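Local coordinates for putative phosphatase (Bacteroides thetaiotaomicron, PDB 3KYA), which is of unknown function, possibly a phosphatase, and binds zinc ions through a chain that joins an IPT/TIG domain to a probable beta-propeller, at residues I254-G259 with I315-T320; V271-L276 with K301-I306; Y333-D338 with P349-G354. One frame throughout, in Å; residues are numbered along the deposited sequence.

Interaction 1 of 3, residues I254-G259 with I315-T320; sequences IHPING and IFIHPT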
# COMPACT_ATOMS: atom_id res chain seq x y z
N ILE A 254 -16.45 24.55 -11.52
CA ILE A 254 -16.76 24.39 -12.94
C ILE A 254 -16.51 22.95 -13.41
O ILE A 254 -15.47 22.36 -13.07
CB ILE A 254 -15.92 25.38 -13.81
CG1 ILE A 254 -16.41 26.81 -13.60
CG2 ILE A 254 -15.98 25.04 -15.29
CD1 ILE A 254 -17.80 27.10 -14.21
N HIS A 255 -17.45 22.39 -14.18
CA HIS A 255 -17.28 21.05 -14.73
C HIS A 255 -16.18 21.13 -15.80
O HIS A 255 -16.31 21.91 -16.74
CB HIS A 255 -18.57 20.49 -15.33
CG HIS A 255 -18.50 19.03 -15.61
ND1 HIS A 255 -18.05 18.52 -16.80
CD2 HIS A 255 -18.80 17.95 -14.83
CE1 HIS A 255 -18.08 17.19 -16.76
NE2 HIS A 255 -18.53 16.83 -15.57
N PRO A 256 -15.12 20.31 -15.67
CA PRO A 256 -13.96 20.45 -16.58
C PRO A 256 -14.20 20.06 -18.04
O PRO A 256 -13.39 20.43 -18.89
CB PRO A 256 -12.90 19.54 -15.93
CG PRO A 256 -13.70 18.53 -15.17
CD PRO A 256 -14.92 19.23 -14.69
N ILE A 257 -15.28 19.34 -18.34
CA ILE A 257 -15.57 18.98 -19.73
C ILE A 257 -16.71 19.80 -20.33
O ILE A 257 -16.55 20.33 -21.43
CB ILE A 257 -15.94 17.48 -19.88
CG1 ILE A 257 -14.89 16.58 -19.20
CG2 ILE A 257 -16.10 17.12 -21.37
CD1 ILE A 257 -13.47 16.77 -19.69
N ASN A 258 -17.84 19.89 -19.63
CA ASN A 258 -19.03 20.57 -20.15
C ASN A 258 -19.19 22.05 -19.75
O ASN A 258 -20.03 22.75 -20.32
CB ASN A 258 -20.29 19.75 -19.82
CG ASN A 258 -20.29 18.39 -20.52
OD1 ASN A 258 -19.89 18.28 -21.68
ND2 ASN A 258 -20.75 17.34 -19.81
N GLY A 259 -18.44 22.48 -18.74
CA GLY A 259 -18.38 23.88 -18.34
C GLY A 259 -19.45 24.49 -17.45
O GLY A 259 -19.35 25.67 -17.11
N ILE A 315 -16.91 21.15 -3.66
CA ILE A 315 -17.03 20.16 -4.72
C ILE A 315 -15.73 20.08 -5.51
O ILE A 315 -15.25 21.10 -6.05
CB ILE A 315 -18.19 20.53 -5.67
CG1 ILE A 315 -19.50 20.72 -4.87
CG2 ILE A 315 -18.38 19.49 -6.77
CD1 ILE A 315 -20.64 21.32 -5.71
N PHE A 316 -15.18 18.87 -5.59
CA PHE A 316 -13.92 18.61 -6.31
C PHE A 316 -14.22 17.59 -7.40
O PHE A 316 -14.54 16.42 -7.12
CB PHE A 316 -12.83 18.11 -5.35
CG PHE A 316 -12.67 18.98 -4.14
CD1 PHE A 316 -12.01 20.20 -4.23
CD2 PHE A 316 -13.19 18.60 -2.91
CE1 PHE A 316 -11.90 21.02 -3.14
CE2 PHE A 316 -13.06 19.41 -1.80
CZ PHE A 316 -12.41 20.63 -1.91
N ILE A 317 -14.14 18.04 -8.66
CA ILE A 317 -14.50 17.19 -9.80
C ILE A 317 -13.27 16.55 -10.45
O ILE A 317 -12.25 17.21 -10.65
CB ILE A 317 -15.30 17.99 -10.86
CG1 ILE A 317 -16.51 18.68 -10.20
CG2 ILE A 317 -15.74 17.09 -12.01
CD1 ILE A 317 -17.27 19.65 -11.13
N HIS A 318 -13.38 15.26 -10.74
CA HIS A 318 -12.34 14.47 -11.38
C HIS A 318 -12.02 15.08 -12.75
O HIS A 318 -12.92 15.59 -13.43
CB HIS A 318 -12.84 13.03 -11.51
CG HIS A 318 -11.82 12.05 -11.97
ND1 HIS A 318 -11.60 11.76 -13.30
CD2 HIS A 318 -10.97 11.26 -11.27
CE1 HIS A 318 -10.65 10.84 -13.39
NE2 HIS A 318 -10.26 10.51 -12.18
N PRO A 319 -10.74 15.03 -13.18
CA PRO A 319 -10.40 15.63 -14.49
C PRO A 319 -11.20 15.12 -15.70
O PRO A 319 -11.37 15.87 -16.67
CB PRO A 319 -8.90 15.32 -14.64
CG PRO A 319 -8.40 15.08 -13.23
CD PRO A 319 -9.57 14.47 -12.49
N THR A 320 -11.67 13.88 -15.65
CA THR A 320 -12.49 13.32 -16.73
C THR A 320 -13.92 13.86 -16.66
O THR A 320 -14.68 13.70 -17.61
CB THR A 320 -12.58 11.79 -16.67
OG1 THR A 320 -13.23 11.41 -15.44
CG2 THR A 320 -11.20 11.12 -16.77
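Pro256 lays its ring against Ile317, with CD of the proline 3.5 Å from CG2 of the isoleucine. The second arm of Ile317 reaches further along the other chain: CD1 lies 3.8 Å from Ile254 O and 3.9 Å from His255 CA, and the two branches thus touch the successive residues 254-256. With chi1 at -53°, CG2 is anti to the backbone N and CG1 stands beside it, which sends one branch to Pro256 and the other to Ile254 and His255. Further on, CG of Pro256 meets backbone oxygens, lying 3.5 Å from His318 O, while Ile257 CG1 sits 3.3 Å from Thr320 O.

The second shell fixes these groups. Each segment carries a His-Pro turn whose imidazole ND1 accepts a backbone N-H further along: Asn258 N reaches His255 ND1 at 3.2 Å, nearly in the ring plane, and Thr320 N reaches His318 ND1 at 3.2 Å from a tilted position. NE2 of His255 bonds to Gly321 O, just past the other segment, and its ring stacks on Tyr339; NE2 of His318 turns instead to Glu389.

Between the two segments themselves, therefore, the chemistry is that of aliphatic carbon against carbon and carbonyl oxygen; the imidazoles brace the turn in each segment through their ND1 bonds, and His255 adds a polar tie through Gly321 O.

Interaction 2 of 3, residues V271-L276 with K301-I306; sequences VFRLDL and KQLFTI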
# COMPACT_ATOMS: atom_id res chain seq x y z
N VAL A 271 -27.24 21.58 -3.62
CA VAL A 271 -26.31 21.72 -4.73
C VAL A 271 -27.11 22.27 -5.90
O VAL A 271 -28.11 21.68 -6.31
CB VAL A 271 -25.59 20.40 -5.11
CG1 VAL A 271 -24.82 20.56 -6.41
CG2 VAL A 271 -24.65 19.96 -3.98
N PHE A 272 -26.67 23.43 -6.41
CA PHE A 272 -27.31 24.12 -7.53
C PHE A 272 -26.44 24.03 -8.78
O PHE A 272 -25.21 24.05 -8.68
CB PHE A 272 -27.54 25.60 -7.22
CG PHE A 272 -28.43 25.86 -6.04
CD1 PHE A 272 -29.80 25.71 -6.14
CD2 PHE A 272 -27.89 26.31 -4.85
CE1 PHE A 272 -30.62 25.96 -5.06
CE2 PHE A 272 -28.71 26.57 -3.75
CZ PHE A 272 -30.07 26.38 -3.86
N ARG A 273 -27.09 23.96 -9.94
CA ARG A 273 -26.43 23.87 -11.25
C ARG A 273 -26.85 25.03 -12.14
O ARG A 273 -28.04 25.21 -12.41
CB ARG A 273 -26.84 22.57 -11.94
CG ARG A 273 -26.16 22.29 -13.29
CD ARG A 273 -26.81 21.10 -13.97
NE ARG A 273 -26.14 20.66 -15.20
CZ ARG A 273 -26.23 21.26 -16.39
NH1 ARG A 273 -26.94 22.37 -16.54
NH2 ARG A 273 -25.59 20.75 -17.43
N LEU A 274 -25.87 25.80 -12.61
CA LEU A 274 -26.10 26.91 -13.53
C LEU A 274 -25.34 26.71 -14.84
O LEU A 274 -24.13 26.44 -14.84
CB LEU A 274 -25.67 28.24 -12.91
CG LEU A 274 -25.74 29.47 -13.82
CD1 LEU A 274 -27.19 29.71 -14.31
CD2 LEU A 274 -25.19 30.69 -13.11
N ASP A 275 -26.06 26.81 -15.95
CA ASP A 275 -25.44 26.77 -17.26
C ASP A 275 -25.11 28.22 -17.56
O ASP A 275 -26.01 29.05 -17.74
CB ASP A 275 -26.40 26.17 -18.30
CG ASP A 275 -25.76 25.99 -19.68
OD1 ASP A 275 -24.73 26.63 -19.99
OD2 ASP A 275 -26.33 25.22 -20.49
N LEU A 276 -23.81 28.56 -17.61
CA LEU A 276 -23.38 29.94 -17.87
C LEU A 276 -23.88 30.50 -19.21
O LEU A 276 -23.97 31.72 -19.36
CB LEU A 276 -21.85 30.09 -17.77
CG LEU A 276 -21.23 29.77 -16.40
CD1 LEU A 276 -19.70 29.89 -16.46
CD2 LEU A 276 -21.83 30.67 -15.31
N LYS A 301 -30.80 25.25 -11.17
CA LYS A 301 -31.43 23.97 -10.84
C LYS A 301 -30.90 23.32 -9.57
O LYS A 301 -29.70 23.06 -9.47
CB LYS A 301 -31.28 23.01 -12.03
CG LYS A 301 -32.07 21.73 -11.91
CD LYS A 301 -31.99 20.83 -13.15
CE LYS A 301 -32.64 19.46 -12.85
NZ LYS A 301 -32.74 18.55 -14.03
N GLN A 302 -31.79 23.05 -8.61
CA GLN A 302 -31.41 22.38 -7.35
C GLN A 302 -31.48 20.86 -7.58
O GLN A 302 -32.56 20.30 -7.65
CB GLN A 302 -32.31 22.80 -6.18
CG GLN A 302 -31.99 22.09 -4.85
CD GLN A 302 -32.77 22.64 -3.66
OE1 GLN A 302 -33.04 23.84 -3.57
NE2 GLN A 302 -33.10 21.77 -2.73
N LEU A 303 -30.32 20.21 -7.67
CA LEU A 303 -30.27 18.78 -7.96
C LEU A 303 -30.66 17.90 -6.79
O LEU A 303 -31.35 16.89 -6.97
CB LEU A 303 -28.86 18.39 -8.42
CG LEU A 303 -28.28 19.10 -9.65
CD1 LEU A 303 -26.93 18.52 -10.04
CD2 LEU A 303 -29.24 19.02 -10.82
N PHE A 304 -30.21 18.29 -5.60
CA PHE A 304 -30.43 17.54 -4.37
C PHE A 304 -29.83 18.29 -3.19
O PHE A 304 -29.19 19.35 -3.36
CB PHE A 304 -29.78 16.15 -4.48
CG PHE A 304 -28.42 16.15 -5.15
CD1 PHE A 304 -27.30 16.68 -4.51
CD2 PHE A 304 -28.25 15.61 -6.41
CE1 PHE A 304 -26.05 16.68 -5.13
CE2 PHE A 304 -27.01 15.61 -7.04
CZ PHE A 304 -25.91 16.15 -6.40
N THR A 305 -30.10 17.75 -2.00
CA THR A 305 -29.46 18.15 -0.75
C THR A 305 -28.57 16.94 -0.46
O THR A 305 -29.04 15.81 -0.57
CB THR A 305 -30.48 18.42 0.36
OG1 THR A 305 -31.39 17.32 0.46
CG2 THR A 305 -31.27 19.69 0.06
N ILE A 306 -27.31 17.14 -0.09
CA ILE A 306 -26.43 15.98 0.08
C ILE A 306 -26.59 15.17 1.38
O ILE A 306 -26.31 13.99 1.38
CB ILE A 306 -24.92 16.34 -0.14
CG1 ILE A 306 -24.32 17.12 1.05
CG2 ILE A 306 -24.76 17.10 -1.47
CD1 ILE A 306 -22.80 17.44 0.90
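Phe272 and Gln302 face each other as a non-hydrogen-bonded antiparallel pair, and their flat ends stand almost perpendicular, the ring and amide planes being 86° apart. The amide oxygen OE1 of Gln302 comes 3.5 Å from Phe272 CE1, and CB of the glutamine rests 3.8 Å from Phe272 CD1. The glutamine reaches across to the CE1 side of the ring because its chain is extended, CG anti to the backbone N (chi1 178°). With the ring also meeting Phe263 and Val293, an alanine here would probably open a gap between them and leave the aliphatic part of Gln302 without its support.

The opposite face of the sheet carries Val271, Arg273, Lys301 and Phe304. Val271 and Phe304 run alongside one another, with Val271 CG2 3.7 Å from Phe304 CE1; Ile306 comes in roughly perpendicular to the valine, its CG2 3.8 Å from the same methyl. Arg273 and Lys301 lead away from the pair, the arginine to Lys344 O and the lysine to a salt bridge with Glu345.

Backbone bonds hold the frame: Arg273 N to Lys301 O at 2.8 Å and the return bond from Lys301 N to Arg273 O at 3.0 Å, then Leu303 N to Val271 O at 3.0 Å. These are the last two strands of a four-stranded antiparallel sheet, consistent with the outer edge of a beta-propeller blade.

Interaction 3 of 3, residues Y333-D338 with P349-G354; sequences YFMRSD and PYNFVG. With EDO (1,2-ethanediol), chain I.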
# COMPACT_ATOMS: atom_id res chain seq x y z
N TYR A 333 -15.91 14.18 6.62
CA TYR A 333 -15.94 13.11 5.62
C TYR A 333 -16.12 13.64 4.19
O TYR A 333 -16.43 14.82 3.99
CB TYR A 333 -17.02 12.06 5.95
CG TYR A 333 -18.47 12.51 5.77
CD1 TYR A 333 -19.03 13.47 6.60
CD2 TYR A 333 -19.29 11.94 4.81
CE1 TYR A 333 -20.37 13.88 6.44
CE2 TYR A 333 -20.62 12.34 4.64
CZ TYR A 333 -21.15 13.31 5.47
OH TYR A 333 -22.46 13.71 5.31
N PHE A 334 -15.88 12.77 3.22
CA PHE A 334 -16.13 13.02 1.81
C PHE A 334 -17.21 12.07 1.28
O PHE A 334 -17.26 10.88 1.66
CB PHE A 334 -14.87 12.78 0.91
CG PHE A 334 -13.82 13.84 0.98
CD1 PHE A 334 -12.82 13.79 1.94
CD2 PHE A 334 -13.78 14.87 0.04
CE1 PHE A 334 -11.85 14.78 2.01
CE2 PHE A 334 -12.81 15.86 0.11
CZ PHE A 334 -11.84 15.80 1.09
N MSE A 335 -18.07 12.62 0.43
CA MSE A 335 -19.06 11.86 -0.30
C MSE A 335 -18.60 11.82 -1.77
O MSE A 335 -17.77 12.64 -2.19
CB MSE A 335 -20.45 12.50 -0.19
CG MSE A 335 -20.96 12.67 1.24
SE MSE A 335 -22.78 13.34 1.31
CE MSE A 335 -23.69 11.72 0.77
N ARG A 336 -19.11 10.85 -2.52
CA ARG A 336 -18.80 10.69 -3.92
C ARG A 336 -20.08 10.76 -4.72
O ARG A 336 -21.10 10.19 -4.33
CB ARG A 336 -18.10 9.37 -4.19
CG ARG A 336 -17.62 9.14 -5.63
CD ARG A 336 -16.92 7.78 -5.71
NE ARG A 336 -16.30 7.46 -7.01
CZ ARG A 336 -16.98 7.14 -8.11
NH1 ARG A 336 -18.30 7.15 -8.10
NH2 ARG A 336 -16.34 6.85 -9.22
N SER A 337 -20.02 11.45 -5.86
CA SER A 337 -21.15 11.59 -6.76
C SER A 337 -20.77 11.23 -8.20
O SER A 337 -19.78 11.75 -8.73
CB SER A 337 -21.66 13.03 -6.66
OG SER A 337 -22.70 13.30 -7.57
N ASP A 338 -21.53 10.34 -8.83
CA ASP A 338 -21.32 9.98 -10.24
C ASP A 338 -21.97 11.02 -11.17
O ASP A 338 -22.98 11.63 -10.82
CB ASP A 338 -21.86 8.59 -10.54
CG ASP A 338 -21.01 7.49 -9.94
OD1 ASP A 338 -19.84 7.35 -10.37
OD2 ASP A 338 -21.49 6.78 -9.03
N PRO A 349 -25.27 11.88 -4.13
CA PRO A 349 -24.01 11.31 -3.65
C PRO A 349 -24.17 10.29 -2.52
O PRO A 349 -25.26 10.16 -1.94
CB PRO A 349 -23.24 12.54 -3.13
CG PRO A 349 -24.33 13.43 -2.63
CD PRO A 349 -25.45 13.26 -3.66
N TYR A 350 -23.09 9.60 -2.22
CA TYR A 350 -23.06 8.61 -1.14
C TYR A 350 -21.76 8.75 -0.34
O TYR A 350 -20.76 9.26 -0.84
CB TYR A 350 -23.23 7.19 -1.70
CG TYR A 350 -22.18 6.73 -2.72
CD1 TYR A 350 -20.95 6.22 -2.32
CD2 TYR A 350 -22.45 6.77 -4.10
CE1 TYR A 350 -20.01 5.78 -3.24
CE2 TYR A 350 -21.51 6.32 -5.03
CZ TYR A 350 -20.30 5.84 -4.59
OH TYR A 350 -19.36 5.39 -5.50
N ASN A 351 -21.80 8.30 0.91
CA ASN A 351 -20.64 8.38 1.79
C ASN A 351 -19.48 7.57 1.20
O ASN A 351 -19.66 6.43 0.78
CB ASN A 351 -20.98 7.94 3.21
CG ASN A 351 -22.02 8.84 3.87
OD1 ASN A 351 -22.64 9.67 3.21
ND2 ASN A 351 -22.24 8.65 5.17
N PHE A 352 -18.31 8.19 1.12
CA PHE A 352 -17.12 7.57 0.50
C PHE A 352 -15.98 7.29 1.48
O PHE A 352 -15.64 6.12 1.70
CB PHE A 352 -16.67 8.45 -0.69
CG PHE A 352 -15.45 7.92 -1.43
CD1 PHE A 352 -15.44 6.62 -1.93
CD2 PHE A 352 -14.35 8.72 -1.64
CE1 PHE A 352 -14.31 6.13 -2.60
CE2 PHE A 352 -13.22 8.23 -2.30
CZ PHE A 352 -13.21 6.95 -2.79
N VAL A 353 -15.38 8.32 2.06
CA VAL A 353 -14.30 8.13 3.04
C VAL A 353 -14.48 9.05 4.24
O VAL A 353 -14.99 10.16 4.10
CB VAL A 353 -12.89 8.37 2.44
CG1 VAL A 353 -12.54 7.28 1.41
CG2 VAL A 353 -12.79 9.77 1.83
N GLY A 354 -14.07 8.58 5.41
CA GLY A 354 -14.21 9.34 6.64
C GLY A 354 -15.48 8.94 7.38
O GLY A 354 -16.38 8.31 6.81
C1 EDO I . -19.41 2.98 -9.47
O1 EDO I . -19.72 3.84 -10.56
C2 EDO I . -19.12 3.82 -8.23
O2 EDO I . -20.19 4.74 -7.98
O HOH W 1 -24.02 11.60 4.52
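The Tyr350 ring has the carbonyl oxygen of Arg336 over one face, 3.7 Å above its plane and displaced from the ring centre, while Asp338 OD2 and the ethanediol oxygen O2 lie at its edge. The Arg336 side chain runs alongside this ring in the same direction, its guanidinium turned only 26° from it; extension from CG to NE, with CG anti to the backbone N (chi1 -175°), carries it there. NH1 then forms a salt bridge with Asp338 OD1 at 2.8 Å, entering from above the carboxylate plane. The ethanediol, probably from the crystallisation liquor, receives a bond from Tyr350 OH and gives one to Asp338 OD2. At the Phe352 ring, Val353 CG1 lies off-centre over one face and Arg336 CD off-centre over the opposite one, the latter 4.2 Å above the plane.

The backbone explains the change of register. Phe334 O accepts from both Phe352 N (2.9 Å) and Val353 N (3.2 Å), a classic beta bulge, and Arg336 N to Tyr350 O at 2.8 Å resumes the antiparallel pairing. Beyond the bulge, Gly354 suits its place, since a CB would clash with Tyr333 CA. Met335, a selenomethionine, sets CE 3.9 Å from Pro349 CG.

The pair is a beta hairpin, the two last strands of its four-stranded sheet. Strand 323-328 bonds to the far side of strand 333-340, and its Tyr325 also stacks with Phe352. Phe393 and Phe395 of strand 391-397 meet Phe334 edge-to-face; Tyr68 of the second subunit meets the Tyr350 ring edge-to-face, and its OH hydrogen-bonds Asp338 OD2.

From the N terminus, residues 254-259 come first and are met by 315-320, so interaction 1 closes a long loop. Nested within it, interaction 2 pairs 271-276 with 301-306 across the stretch holding helix 276-284. Interaction 3 follows in series, closing a short hairpin. Interaction 2 joins the last two strands of one four-stranded sheet and interaction 3 the last two of the next, whereas interaction 1 packs a loop of the former sheet against the first strand of the latter. They also touch: Ile315 packs on Val271, Phe316 on Phe334, and Pro349 on both Phe304 and Ile306. Together they bind two successive sheets, as neighbouring blades of a propeller would be.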